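Local coordinates for O-methyltransferase family 2 (Planctopirus limnophila, PDB 5I2H), which probably transfers a methyl group from S-adenosyl-L-methionine to a hydroxyl of its substrate, and binds the flavone apigenin in a pocket that its dimer partner helps to form, at residues Met4-Asp8 with Glu240-Val244; Ala166-Trp170 with Ser207-Thr211; Val172-Phe176 with Pro351-His355; Trp221-Asp227 with Arg247-Gly253. All blocks are in the same frame, centred on the assembly; numbering follows the deposited sequence.

Contact 1 (Met4-Asp8 with Glu240-Val244)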
loop_
_atom_site.group_PDB
_atom_site.type_symbol
_atom_site.label_atom_id
_atom_site.label_comp_id
_atom_site.label_asym_id
_atom_site.label_seq_id
_atom_site.Cartn_x
_atom_site.Cartn_y
_atom_site.Cartn_z
HETATM N N MSE A 4 34.543 -5.884 26.555
HETATM C CA MSE A 4 33.660 -6.121 27.694
HETATM C C MSE A 4 32.168 -6.128 27.324
HETATM O O MSE A 4 31.552 -7.191 27.349
HETATM C CB MSE A 4 33.895 -5.096 28.805
HETATM C CG MSE A 4 33.200 -5.490 30.099
HETATM SE SE MSE A 4 34.103 -6.993 30.972
HETATM C CE MSE A 4 35.434 -5.958 31.958
ATOM N N ALA A 5 31.571 -4.967 27.022
ATOM C CA ALA A 5 30.145 -4.955 26.691
ATOM C C ALA A 5 29.875 -5.871 25.504
ATOM O O ALA A 5 30.657 -5.910 24.541
ATOM C CB ALA A 5 29.660 -3.542 26.361
ATOM N N VAL A 6 28.770 -6.617 25.570
ATOM C CA VAL A 6 28.440 -7.555 24.505
ATOM C C VAL A 6 27.002 -7.300 24.056
ATOM O O VAL A 6 26.063 -7.410 24.853
ATOM C CB VAL A 6 28.643 -9.025 24.921
ATOM C CG1 VAL A 6 28.173 -9.971 23.805
ATOM C CG2 VAL A 6 30.113 -9.319 25.173
ATOM N N LYS A 7 26.840 -6.947 22.780
ATOM C CA LYS A 7 25.524 -6.783 22.174
ATOM C C LYS A 7 24.827 -8.132 22.083
ATOM O O LYS A 7 25.385 -9.090 21.531
ATOM C CB LYS A 7 25.675 -6.156 20.788
ATOM C CG LYS A 7 24.364 -5.879 20.084
ATOM C CD LYS A 7 24.584 -5.136 18.754
ATOM C CE LYS A 7 23.232 -4.906 18.073
ATOM N NZ LYS A 7 22.389 -4.012 18.934
ATOM N N ASP A 8 23.602 -8.199 22.609
ATOM C CA ASP A 8 22.827 -9.442 22.680
ATOM C C ASP A 8 22.105 -9.683 21.358
ATOM O O ASP A 8 21.174 -8.948 21.024
ATOM C CB ASP A 8 21.837 -9.332 23.833
ATOM C CG ASP A 8 21.071 -10.630 24.107
ATOM O OD1 ASP A 8 21.103 -11.591 23.304
ATOM O OD2 ASP A 8 20.428 -10.680 25.183
ATOM N N GLU A 240 32.708 -7.372 16.492
ATOM C CA GLU A 240 33.266 -6.860 17.744
ATOM C C GLU A 240 32.166 -6.544 18.749
ATOM O O GLU A 240 32.282 -6.876 19.941
ATOM C CB GLU A 240 34.129 -5.614 17.500
ATOM C CG GLU A 240 35.312 -5.820 16.572
ATOM C CD GLU A 240 36.499 -6.508 17.202
ATOM O OE1 GLU A 240 36.440 -6.884 18.408
ATOM O OE2 GLU A 240 37.527 -6.637 16.480
ATOM N N GLN A 241 31.088 -5.910 18.293
ATOM C CA GLN A 241 30.019 -5.557 19.209
ATOM C C GLN A 241 29.400 -6.788 19.846
ATOM O O GLN A 241 29.081 -6.772 21.039
ATOM C CB GLN A 241 28.947 -4.761 18.484
ATOM C CG GLN A 241 29.388 -3.384 18.036
ATOM C CD GLN A 241 28.255 -2.652 17.365
ATOM O OE1 GLN A 241 27.082 -2.957 17.613
ATOM N NE2 GLN A 241 28.585 -1.684 16.512
ATOM N N THR A 242 29.205 -7.859 19.062
ATOM C CA THR A 242 28.514 -9.044 19.554
ATOM C C THR A 242 29.472 -10.020 20.228
ATOM O O THR A 242 29.024 -11.069 20.704
ATOM C CB THR A 242 27.756 -9.762 18.416
ATOM O OG1 THR A 242 28.671 -10.076 17.356
ATOM C CG2 THR A 242 26.610 -8.874 17.872
ATOM N N GLY A 243 30.770 -9.697 20.290
ATOM C CA GLY A 243 31.723 -10.514 21.021
ATOM C C GLY A 243 32.044 -11.860 20.405
ATOM O O GLY A 243 32.513 -12.749 21.117
ATOM N N VAL A 244 31.819 -12.039 19.102
ATOM C CA VAL A 244 32.105 -13.304 18.436
ATOM C C VAL A 244 33.269 -13.169 17.460
ATOM O O VAL A 244 33.564 -14.110 16.701
ATOM C CB VAL A 244 30.858 -13.875 17.738
ATOM C CG1 VAL A 244 29.736 -14.132 18.775
ATOM C CG2 VAL A 244 30.417 -12.934 16.625
HETATM O O HOH W 1 32.175 -7.229 22.735
#
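The backbone N-H of K7 donates to the carbonyl oxygen of Q241, with 2.8 Å from K7 N to Q241 O. The bond is nearly straight (170° at the hydrogen), although its donor stands tilted from the carbonyl plane. Its acceptor lies where helix 229-241 ends. G243, with positive phi, is the first residue to leave the helical backbone conformation, and its N reaches back to E240 O at 3.2 Å in a Schellman motif. Carbonyls in a last helical turn often need donors from elsewhere, and here the N-terminal tail supplies one. A water provides another, donating to E240 O at 2.8 Å and to A5 O at 2.7 Å, so that E240 O has two partners.

With CG anti to the backbone N (chi1 -177°), K7 runs alongside Q241 in the same direction, its CD 3.5 Å from Q241 OE1. V6 CG1 presses on T242 O at 3.4 Å, and T242 offers its methyl to K7. The amide nitrogen of Q241 turns instead to E237, as the T242 hydroxyl does to L238 O.

Q216 of helix 209-217 donates through NE2 to both K7 O and T242 O. The tail is thus bound to the end of helix 229-241 and to the neighbouring helix 209-217, while K7 also makes a cation-pi contact with W170 of helix 154-179 and packs on P103 of the second subunit.

Contact 2 (Ala166-Trp170 with Ser207-Thr211). With AGI (5,7-dihydroxy-2-(4-hydroxyphenyl)-4H-chromen-4-one), chain C.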
loop_
_atom_site.group_PDB
_atom_site.type_symbol
_atom_site.label_atom_id
_atom_site.label_comp_id
_atom_site.label_asym_id
_atom_site.label_seq_id
_atom_site.Cartn_x
_atom_site.Cartn_y
_atom_site.Cartn_z
ATOM N N ALA A 166 20.380 -4.282 7.635
ATOM C CA ALA A 166 20.745 -4.849 8.928
ATOM C C ALA A 166 19.618 -4.707 9.939
ATOM O O ALA A 166 19.487 -5.559 10.833
ATOM C CB ALA A 166 22.020 -4.192 9.454
ATOM N N GLY A 167 18.797 -3.651 9.826
ATOM C CA GLY A 167 17.682 -3.510 10.759
ATOM C C GLY A 167 16.726 -4.693 10.689
ATOM O O GLY A 167 16.255 -5.195 11.719
ATOM N N ARG A 168 16.450 -5.179 9.475
ATOM C CA ARG A 168 15.631 -6.383 9.376
ATOM C C ARG A 168 16.331 -7.572 10.024
ATOM O O ARG A 168 15.712 -8.331 10.773
ATOM C CB ARG A 168 15.268 -6.707 7.918
ATOM C CG ARG A 168 14.410 -8.004 7.830
ATOM C CD ARG A 168 13.911 -8.298 6.416
ATOM N NE ARG A 168 15.054 -8.472 5.499
ATOM C CZ ARG A 168 15.018 -8.236 4.193
ATOM N NH1 ARG A 168 13.881 -7.824 3.627
ATOM N NH2 ARG A 168 16.118 -8.413 3.457
ATOM N N ALA A 169 17.636 -7.730 9.783
ATOM C CA ALA A 169 18.355 -8.858 10.365
ATOM C C ALA A 169 18.341 -8.823 11.891
ATOM O O ALA A 169 18.206 -9.881 12.531
ATOM C CB ALA A 169 19.787 -8.884 9.839
ATOM N N TRP A 170 18.494 -7.638 12.507
ATOM C CA TRP A 170 18.450 -7.625 13.973
ATOM C C TRP A 170 17.085 -8.082 14.481
ATOM O O TRP A 170 16.986 -8.644 15.575
ATOM C CB TRP A 170 18.757 -6.238 14.552
ATOM C CG TRP A 170 20.173 -5.778 14.362
ATOM C CD1 TRP A 170 20.584 -4.661 13.662
ATOM C CD2 TRP A 170 21.380 -6.385 14.889
ATOM N NE1 TRP A 170 21.954 -4.572 13.689
ATOM C CE2 TRP A 170 22.469 -5.595 14.444
ATOM C CE3 TRP A 170 21.647 -7.527 15.677
ATOM C CZ2 TRP A 170 23.810 -5.905 14.777
ATOM C CZ3 TRP A 170 22.965 -7.818 16.019
ATOM C CH2 TRP A 170 24.025 -7.022 15.557
ATOM N N SER A 207 26.604 -7.968 6.620
ATOM C CA SER A 207 26.106 -7.755 7.969
ATOM C C SER A 207 26.534 -9.004 8.730
ATOM O O SER A 207 27.142 -8.873 9.793
ATOM C CB SER A 207 24.587 -7.511 8.047
ATOM O OG SER A 207 23.866 -8.714 8.349
ATOM N N GLY A 208 26.281 -10.214 8.183
ATOM C CA GLY A 208 26.654 -11.423 8.901
ATOM C C GLY A 208 25.921 -11.608 10.223
ATOM O O GLY A 208 26.289 -12.464 11.048
ATOM N N ILE A 209 24.872 -10.812 10.431
ATOM C CA ILE A 209 24.169 -10.789 11.712
ATOM C C ILE A 209 23.552 -12.145 12.019
ATOM O O ILE A 209 23.530 -12.572 13.186
ATOM C CB ILE A 209 23.128 -9.663 11.691
ATOM C CG1 ILE A 209 23.859 -8.311 11.808
ATOM C CG2 ILE A 209 22.112 -9.798 12.826
ATOM C CD1 ILE A 209 22.967 -7.134 11.423
ATOM N N TYR A 210 23.026 -12.845 10.995
ATOM C CA TYR A 210 22.432 -14.150 11.274
ATOM C C TYR A 210 23.473 -15.110 11.828
ATOM O O TYR A 210 23.184 -15.886 12.751
ATOM C CB TYR A 210 21.769 -14.737 10.030
ATOM C CG TYR A 210 20.525 -13.959 9.631
ATOM C CD1 TYR A 210 19.288 -14.242 10.190
ATOM C CD2 TYR A 210 20.588 -12.929 8.693
ATOM C CE1 TYR A 210 18.155 -13.516 9.837
ATOM C CE2 TYR A 210 19.454 -12.203 8.328
ATOM C CZ TYR A 210 18.237 -12.512 8.896
ATOM O OH TYR A 210 17.103 -11.794 8.552
ATOM N N THR A 211 24.681 -15.088 11.249
ATOM C CA THR A 211 25.758 -15.946 11.735
ATOM C C THR A 211 26.194 -15.544 13.133
ATOM O O THR A 211 26.430 -16.418 13.976
ATOM C CB THR A 211 26.932 -15.897 10.766
ATOM O OG1 THR A 211 26.485 -16.417 9.511
ATOM C CG2 THR A 211 28.103 -16.744 11.264
HETATM C CAG AGI C . 18.074 -2.215 -2.537
HETATM C CAE AGI C . 18.279 -0.930 -3.031
HETATM C CAM AGI C . 19.156 -0.749 -4.097
HETATM O OAB AGI C . 19.339 0.518 -4.569
HETATM C CAF AGI C . 19.825 -1.846 -4.666
HETATM C CAH AGI C . 19.616 -3.139 -4.171
HETATM C CAP AGI C . 18.735 -3.312 -3.101
HETATM C CAQ AGI C . 18.423 -4.628 -2.480
HETATM O OAL AGI C . 17.332 -4.573 -1.645
HETATM C CAJ AGI C . 19.146 -5.814 -2.698
HETATM C CAR AGI C . 18.749 -7.001 -2.053
HETATM O OAA AGI C . 19.394 -8.065 -2.221
HETATM C CAT AGI C . 17.554 -6.964 -1.129
HETATM C CAS AGI C . 16.861 -5.665 -0.970
HETATM C CAK AGI C . 15.753 -5.539 -0.151
HETATM C CAN AGI C . 15.279 -6.640 0.537
HETATM O OAC AGI C . 14.204 -6.449 1.337
HETATM C CAI AGI C . 15.886 -7.901 0.443
HETATM C CAO AGI C . 16.998 -8.122 -0.353
HETATM O OAD AGI C . 17.526 -9.359 -0.397
HETATM O O HOH W 2 17.486 -9.692 6.774
#
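A166 and A169 of helix 154-179 ride over the start of helix 209-217, the CA of A166 lying 6.2 Å from that of S207 and the CA of A169 6.3 Å from that of I209, with G208 at the N-cap. I209 points its side chain at the helix and carries most of the contact. With CG1 anti to the carbonyl carbon (chi1 -74°) and the chain extended beyond it (chi2 165°), CD1 comes over one face of the W170 indole, 3.7 Å from the centroid of the five-membered ring, in a CH-pi contact. CG2 lies by the six-membered ring, 3.7 Å from W170 CE3, and CD1 also meets A166 CB at 3.7 Å. A169 CB is shared between I209 CG2 and Y210 CE2, the latter 3.7 Å away.

The character changes at the R168 end. A water in the plane of both the guanidinium and the Y210 ring links R168 NE to Y210 OH. R168 NH1 donates to the apigenin hydroxyl oxygen OAC at 2.7 Å, and also bonds Y317; Y109 of the second subunit packs on R168.

An apolar helix contact thus passes into a polar corner, where Y210 acts through one water as a second-shell residue and probably helps to steady the guanidinium that meets the flavone.

Contact 3 (Val172-Phe176 with Pro351-His355)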
loop_
_atom_site.group_PDB
_atom_site.type_symbol
_atom_site.label_atom_id
_atom_site.label_comp_id
_atom_site.label_asym_id
_atom_site.label_seq_id
_atom_site.Cartn_x
_atom_site.Cartn_y
_atom_site.Cartn_z
ATOM N N VAL A 172 15.120 -10.401 12.905
ATOM C CA VAL A 172 14.814 -11.780 12.524
ATOM C C VAL A 172 15.888 -12.751 13.022
ATOM O O VAL A 172 15.584 -13.910 13.317
ATOM C CB VAL A 172 14.652 -11.909 10.998
ATOM C CG1 VAL A 172 14.299 -13.386 10.615
ATOM C CG2 VAL A 172 13.559 -10.927 10.491
ATOM N N ALA A 173 17.147 -12.303 13.106
ATOM C CA ALA A 173 18.207 -13.238 13.475
ATOM C C ALA A 173 17.963 -13.918 14.830
ATOM O O ALA A 173 18.276 -15.117 14.941
ATOM C CB ALA A 173 19.584 -12.547 13.459
ATOM N N PRO A 174 17.372 -13.265 15.856
ATOM C CA PRO A 174 17.096 -14.005 17.106
ATOM C C PRO A 174 16.177 -15.206 16.905
ATOM O O PRO A 174 16.411 -16.281 17.499
ATOM C CB PRO A 174 16.449 -12.946 18.012
ATOM C CG PRO A 174 17.036 -11.615 17.517
ATOM C CD PRO A 174 17.124 -11.810 16.003
ATOM N N ARG A 175 15.117 -15.041 16.101
ATOM C CA ARG A 175 14.260 -16.171 15.757
ATOM C C ARG A 175 15.045 -17.227 14.997
ATOM O O ARG A 175 14.999 -18.420 15.325
ATOM C CB ARG A 175 13.079 -15.702 14.907
ATOM C CG ARG A 175 12.181 -14.718 15.570
ATOM C CD ARG A 175 11.482 -15.321 16.750
ATOM N NE ARG A 175 10.834 -14.303 17.566
ATOM C CZ ARG A 175 10.218 -14.598 18.701
ATOM N NH1 ARG A 175 10.196 -15.865 19.120
ATOM N NH2 ARG A 175 9.635 -13.644 19.405
ATOM N N PHE A 176 15.765 -16.797 13.964
ATOM C CA PHE A 176 16.533 -17.716 13.145
ATOM C C PHE A 176 17.438 -18.590 13.992
ATOM O O PHE A 176 17.463 -19.818 13.826
ATOM C CB PHE A 176 17.372 -16.926 12.143
ATOM C CG PHE A 176 18.250 -17.793 11.293
ATOM C CD1 PHE A 176 17.776 -18.321 10.118
ATOM C CD2 PHE A 176 19.541 -18.066 11.669
ATOM C CE1 PHE A 176 18.581 -19.129 9.339
ATOM C CE2 PHE A 176 20.364 -18.878 10.908
ATOM C CZ PHE A 176 19.883 -19.411 9.741
ATOM N N PRO A 351 9.293 -21.403 10.077
ATOM C CA PRO A 351 9.146 -19.941 10.035
ATOM C C PRO A 351 10.103 -19.244 10.997
ATOM O O PRO A 351 10.379 -19.737 12.096
ATOM C CB PRO A 351 7.690 -19.710 10.455
ATOM C CG PRO A 351 7.019 -21.059 10.330
ATOM C CD PRO A 351 8.067 -22.091 10.512
ATOM N N THR A 352 10.604 -18.080 10.563
ATOM C CA THR A 352 11.399 -17.212 11.429
ATOM C C THR A 352 10.543 -16.003 11.778
ATOM O O THR A 352 9.635 -16.115 12.621
ATOM C CB THR A 352 12.755 -16.894 10.780
ATOM O OG1 THR A 352 12.551 -16.229 9.531
ATOM C CG2 THR A 352 13.569 -18.228 10.535
ATOM N N SER A 353 10.816 -14.831 11.196
ATOM C CA SER A 353 9.945 -13.668 11.374
ATOM C C SER A 353 10.046 -12.802 10.126
ATOM O O SER A 353 10.815 -13.103 9.209
ATOM C CB SER A 353 10.308 -12.848 12.618
ATOM O OG SER A 353 9.373 -11.781 12.760
ATOM N N ALA A 354 9.263 -11.720 10.096
ATOM C CA ALA A 354 9.194 -10.831 8.934
ATOM C C ALA A 354 8.964 -11.630 7.652
ATOM O O ALA A 354 9.571 -11.373 6.609
ATOM C CB ALA A 354 10.447 -9.948 8.823
ATOM N N HIS A 355 8.080 -12.622 7.732
ATOM C CA HIS A 355 7.729 -13.525 6.636
ATOM C C HIS A 355 8.856 -14.472 6.227
ATOM O O HIS A 355 8.730 -15.159 5.201
ATOM C CB HIS A 355 7.213 -12.734 5.422
ATOM C CG HIS A 355 6.001 -11.908 5.733
ATOM N ND1 HIS A 355 4.881 -12.439 6.340
ATOM C CD2 HIS A 355 5.747 -10.589 5.560
ATOM C CE1 HIS A 355 3.979 -11.485 6.502
ATOM N NE2 HIS A 355 4.481 -10.354 6.042
#
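V172 and T352 meet at about a right angle, and the contacts around them are mostly van der Waals. V172 has CG1 anti to its N (chi1 -179°), which spreads the two methyls over successive residues of the loop. CG1 reaches T352 OG1 at 3.5 Å, while CG2 touches A354 CB at 3.7 Å and S353 O at 3.7 Å. The side chain of A354 is itself about 9 Å from the nearest atom of the bound apigenin. One turn on, R175 CB lies against T352 C at 4.0 Å. T352 CG2 comes beside F176 CA, also at 4.0 Å, and approaches that residue's ring obliquely. Cutting V172 back to an alanine would remove both methyls and is likely to open a gap beside T352 OG1 and the A354 methyl.

No hydrogen bond joins the two segments, so the polar groups are served from elsewhere or not at all. T352 OG1 is bonded to H300 NE2, which probably fixes the rotation of the threonine, with its methyl toward F176. S353 N is buried with no partner in the model.

Aromatic contacts lie behind these. The F176 ring meets H300 and Y210 edge-to-face, so H300 serves both the loop residue T352 and the helix residue F176.

The helix is 154-179, kinked here where P174 and R175 lack the usual bonds to the turn before. The loop connects strands 345-351 and 357-362, the antiparallel pair that ends the sheet in class I, Rossmann-like methyltransferases.

Contact 4 (Trp221-Asp227 with Arg247-Gly253)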
loop_
_atom_site.group_PDB
_atom_site.type_symbol
_atom_site.label_atom_id
_atom_site.label_comp_id
_atom_site.label_asym_id
_atom_site.label_seq_id
_atom_site.Cartn_x
_atom_site.Cartn_y
_atom_site.Cartn_z
ATOM N N TRP A 221 30.803 -23.225 17.935
ATOM C CA TRP A 221 30.816 -23.139 16.484
ATOM C C TRP A 221 31.754 -22.047 16.020
ATOM O O TRP A 221 32.196 -21.201 16.800
ATOM C CB TRP A 221 29.420 -22.855 15.924
ATOM C CG TRP A 221 28.462 -23.984 16.062
ATOM C CD1 TRP A 221 28.515 -25.014 16.962
ATOM C CD2 TRP A 221 27.285 -24.189 15.281
ATOM N NE1 TRP A 221 27.417 -25.844 16.800
ATOM C CE2 TRP A 221 26.650 -25.354 15.777
ATOM C CE3 TRP A 221 26.695 -23.494 14.212
ATOM C CZ2 TRP A 221 25.469 -25.852 15.229
ATOM C CZ3 TRP A 221 25.520 -23.977 13.677
ATOM C CH2 TRP A 221 24.915 -25.156 14.185
ATOM N N ARG A 222 32.056 -22.065 14.719
ATOM C CA ARG A 222 32.806 -21.000 14.068
ATOM C C ARG A 222 32.027 -20.540 12.848
ATOM O O ARG A 222 31.294 -21.312 12.231
ATOM C CB ARG A 222 34.229 -21.427 13.613
ATOM C CG ARG A 222 35.199 -21.667 14.753
ATOM C CD ARG A 222 36.653 -21.889 14.256
ATOM N NE ARG A 222 37.223 -20.828 13.408
ATOM C CZ ARG A 222 37.980 -19.820 13.858
ATOM N NH1 ARG A 222 38.240 -19.701 15.156
ATOM N NH2 ARG A 222 38.484 -18.928 13.008
ATOM N N GLY A 223 32.203 -19.283 12.490
ATOM C CA GLY A 223 31.477 -18.698 11.385
ATOM C C GLY A 223 32.418 -18.098 10.364
ATOM O O GLY A 223 33.535 -17.696 10.681
ATOM N N ILE A 224 31.942 -18.044 9.129
ATOM C CA ILE A 224 32.673 -17.437 8.029
ATOM C C ILE A 224 31.682 -16.578 7.256
ATOM O O ILE A 224 30.642 -17.074 6.813
ATOM C CB ILE A 224 33.307 -18.483 7.099
ATOM C CG1 ILE A 224 34.257 -19.417 7.879
ATOM C CG2 ILE A 224 33.999 -17.776 5.952
ATOM C CD1 ILE A 224 34.771 -20.589 7.043
ATOM N N ILE A 225 31.970 -15.292 7.123
ATOM C CA ILE A 225 31.197 -14.426 6.250
ATOM C C ILE A 225 31.950 -14.287 4.937
ATOM O O ILE A 225 33.113 -13.850 4.922
ATOM C CB ILE A 225 30.980 -13.038 6.871
ATOM C CG1 ILE A 225 30.559 -13.156 8.354
ATOM C CG2 ILE A 225 30.014 -12.225 5.998
ATOM C CD1 ILE A 225 29.256 -13.964 8.581
ATOM N N PHE A 226 31.277 -14.592 3.835
ATOM C CA PHE A 226 31.841 -14.508 2.484
ATOM C C PHE A 226 31.074 -13.426 1.732
ATOM O O PHE A 226 29.860 -13.547 1.556
ATOM C CB PHE A 226 31.700 -15.882 1.813
ATOM C CG PHE A 226 32.274 -15.987 0.419
ATOM C CD1 PHE A 226 31.639 -15.384 -0.668
ATOM C CD2 PHE A 226 33.372 -16.799 0.159
ATOM C CE1 PHE A 226 32.136 -15.520 -1.953
ATOM C CE2 PHE A 226 33.865 -16.947 -1.136
ATOM C CZ PHE A 226 33.258 -16.303 -2.188
ATOM N N ASP A 227 31.747 -12.339 1.332
ATOM C CA ASP A 227 31.030 -11.247 0.668
ATOM C C ASP A 227 32.054 -10.308 0.018
ATOM O O ASP A 227 33.255 -10.587 0.022
ATOM C CB ASP A 227 30.112 -10.508 1.654
ATOM C CG ASP A 227 28.863 -9.954 0.973
ATOM O OD1 ASP A 227 28.984 -9.437 -0.159
ATOM O OD2 ASP A 227 27.768 -10.036 1.547
ATOM N N ARG A 247 35.740 -15.956 16.737
ATOM C CA ARG A 247 35.228 -17.185 16.142
ATOM C C ARG A 247 34.629 -16.920 14.768
ATOM O O ARG A 247 33.909 -17.771 14.222
ATOM C CB ARG A 247 34.200 -17.859 17.059
ATOM C CG ARG A 247 34.771 -18.387 18.351
ATOM C CD ARG A 247 33.720 -19.190 19.093
ATOM N NE ARG A 247 32.674 -18.356 19.710
ATOM C CZ ARG A 247 31.359 -18.506 19.539
ATOM N NH1 ARG A 247 30.856 -19.465 18.735
ATOM N NH2 ARG A 247 30.531 -17.698 20.202
ATOM N N LEU A 248 34.921 -15.761 14.200
ATOM C CA LEU A 248 34.404 -15.350 12.903
ATOM C C LEU A 248 35.571 -14.998 11.976
ATOM O O LEU A 248 36.526 -14.330 12.383
ATOM C CB LEU A 248 33.464 -14.142 13.071
ATOM C CG LEU A 248 32.596 -13.776 11.891
ATOM C CD1 LEU A 248 31.467 -14.813 11.727
ATOM C CD2 LEU A 248 32.034 -12.394 12.120
ATOM N N GLU A 249 35.502 -15.457 10.736
ATOM C CA GLU A 249 36.423 -15.019 9.697
ATOM C C GLU A 249 35.627 -14.304 8.624
ATOM O O GLU A 249 34.489 -14.689 8.341
ATOM C CB GLU A 249 37.154 -16.164 9.038
ATOM C CG GLU A 249 37.960 -17.009 9.955
ATOM C CD GLU A 249 38.479 -18.287 9.279
ATOM O OE1 GLU A 249 38.303 -18.499 8.042
ATOM O OE2 GLU A 249 39.040 -19.091 10.022
ATOM N N LEU A 250 36.253 -13.302 8.017
ATOM C CA LEU A 250 35.662 -12.500 6.949
ATOM C C LEU A 250 36.472 -12.731 5.680
ATOM O O LEU A 250 37.670 -12.432 5.645
ATOM C CB LEU A 250 35.655 -11.013 7.318
ATOM C CG LEU A 250 35.095 -10.709 8.708
ATOM C CD1 LEU A 250 35.275 -9.203 9.071
ATOM C CD2 LEU A 250 33.632 -11.150 8.839
ATOM N N HIS A 251 35.826 -13.271 4.651
ATOM C CA HIS A 251 36.478 -13.582 3.387
ATOM C C HIS A 251 35.845 -12.806 2.245
ATOM O O HIS A 251 34.628 -12.905 2.017
ATOM C CB HIS A 251 36.401 -15.070 3.080
ATOM C CG HIS A 251 37.160 -15.906 4.039
ATOM N ND1 HIS A 251 38.294 -16.592 3.678
ATOM C CD2 HIS A 251 36.987 -16.131 5.358
ATOM C CE1 HIS A 251 38.756 -17.249 4.730
ATOM N NE2 HIS A 251 37.979 -16.987 5.761
ATOM N N ALA A 252 36.682 -12.060 1.520
ATOM C CA ALA A 252 36.252 -11.374 0.313
ATOM C C ALA A 252 36.268 -12.369 -0.832
ATOM O O ALA A 252 37.219 -13.145 -0.993
ATOM C CB ALA A 252 37.166 -10.179 0.003
ATOM N N GLY A 253 35.210 -12.366 -1.619
ATOM C CA GLY A 253 35.220 -13.258 -2.750
ATOM C C GLY A 253 33.997 -13.041 -3.597
ATOM O O GLY A 253 33.032 -12.374 -3.193
HETATM O O HOH W 3 36.831 -21.689 10.124
#
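I225 is gripped on both sides of its peptide by strand 248-252: its N donates to E249 O at 2.9 Å and its O accepts from H251 N at 2.8 Å. G223 does likewise with R247 and E249, and D227 with H251 and G253, giving the staggered bonding of parallel strands. G223 suits its place, since a CB there would run into L248 CD1.

Side chains form the next layer. I225 CG1 meets L250 CD2 at 3.7 Å and L248 CD1 at 3.9 Å. I224 CG2 approaches H251 CD2 at 3.5 Å on the other face. F226 holds one ring face over G253 N.

The strands run 17° from parallel and belong to one beta-alpha-beta unit with helix 229-241. Strand 248-252 is the outermost at this end of the Rossmann-like sheet, whose order 3-2-1-4-5-7-6 marks a class I methyltransferase.

Beside I224, on the same face as H251, E249 is extended beyond CG (chi2 170°), and its OE1 accepts from H251 NE2 at 2.8 Å while OE2 faces R222 NH2 at 3.0 Å in a salt bridge in the R222 conformer described, a second having been modelled. The guanidinium and carboxylate planes are 61° apart. A leucine in place of E249 would probably leave R222 without its countercharge and free the H251 ring to turn.

Farther out, R247 NH1 reaches W221 O at 2.9 Å from above the carbonyl plane, and R247 NH2 bonds L215 O. D227, where such enzymes commonly carry a cofactor-facing acid, has OD2 held by G206 N.

How the contacts relate
From the N terminus, the tail 4-8 waits longest for its first partner: contact 1 closes only when the chain leaves helix 229-241. Inside that loop is nested contact 2, between helix 154-179 and the start of helix 209-217. Contact 3 opens a little further along the same helix 154-179 and closes near the C terminus, so it crosses both contacts 1 and 2. Contact 4 follows contact 2 in series, crosses contact 1, and is nested in contact 3. Physically, contact 2 is the hub: W170 touches contact 1, Y210 touches contact 3, and T211 meets the strands of contact 4. Tail, helices and both flanks of the sheet are thereby joined.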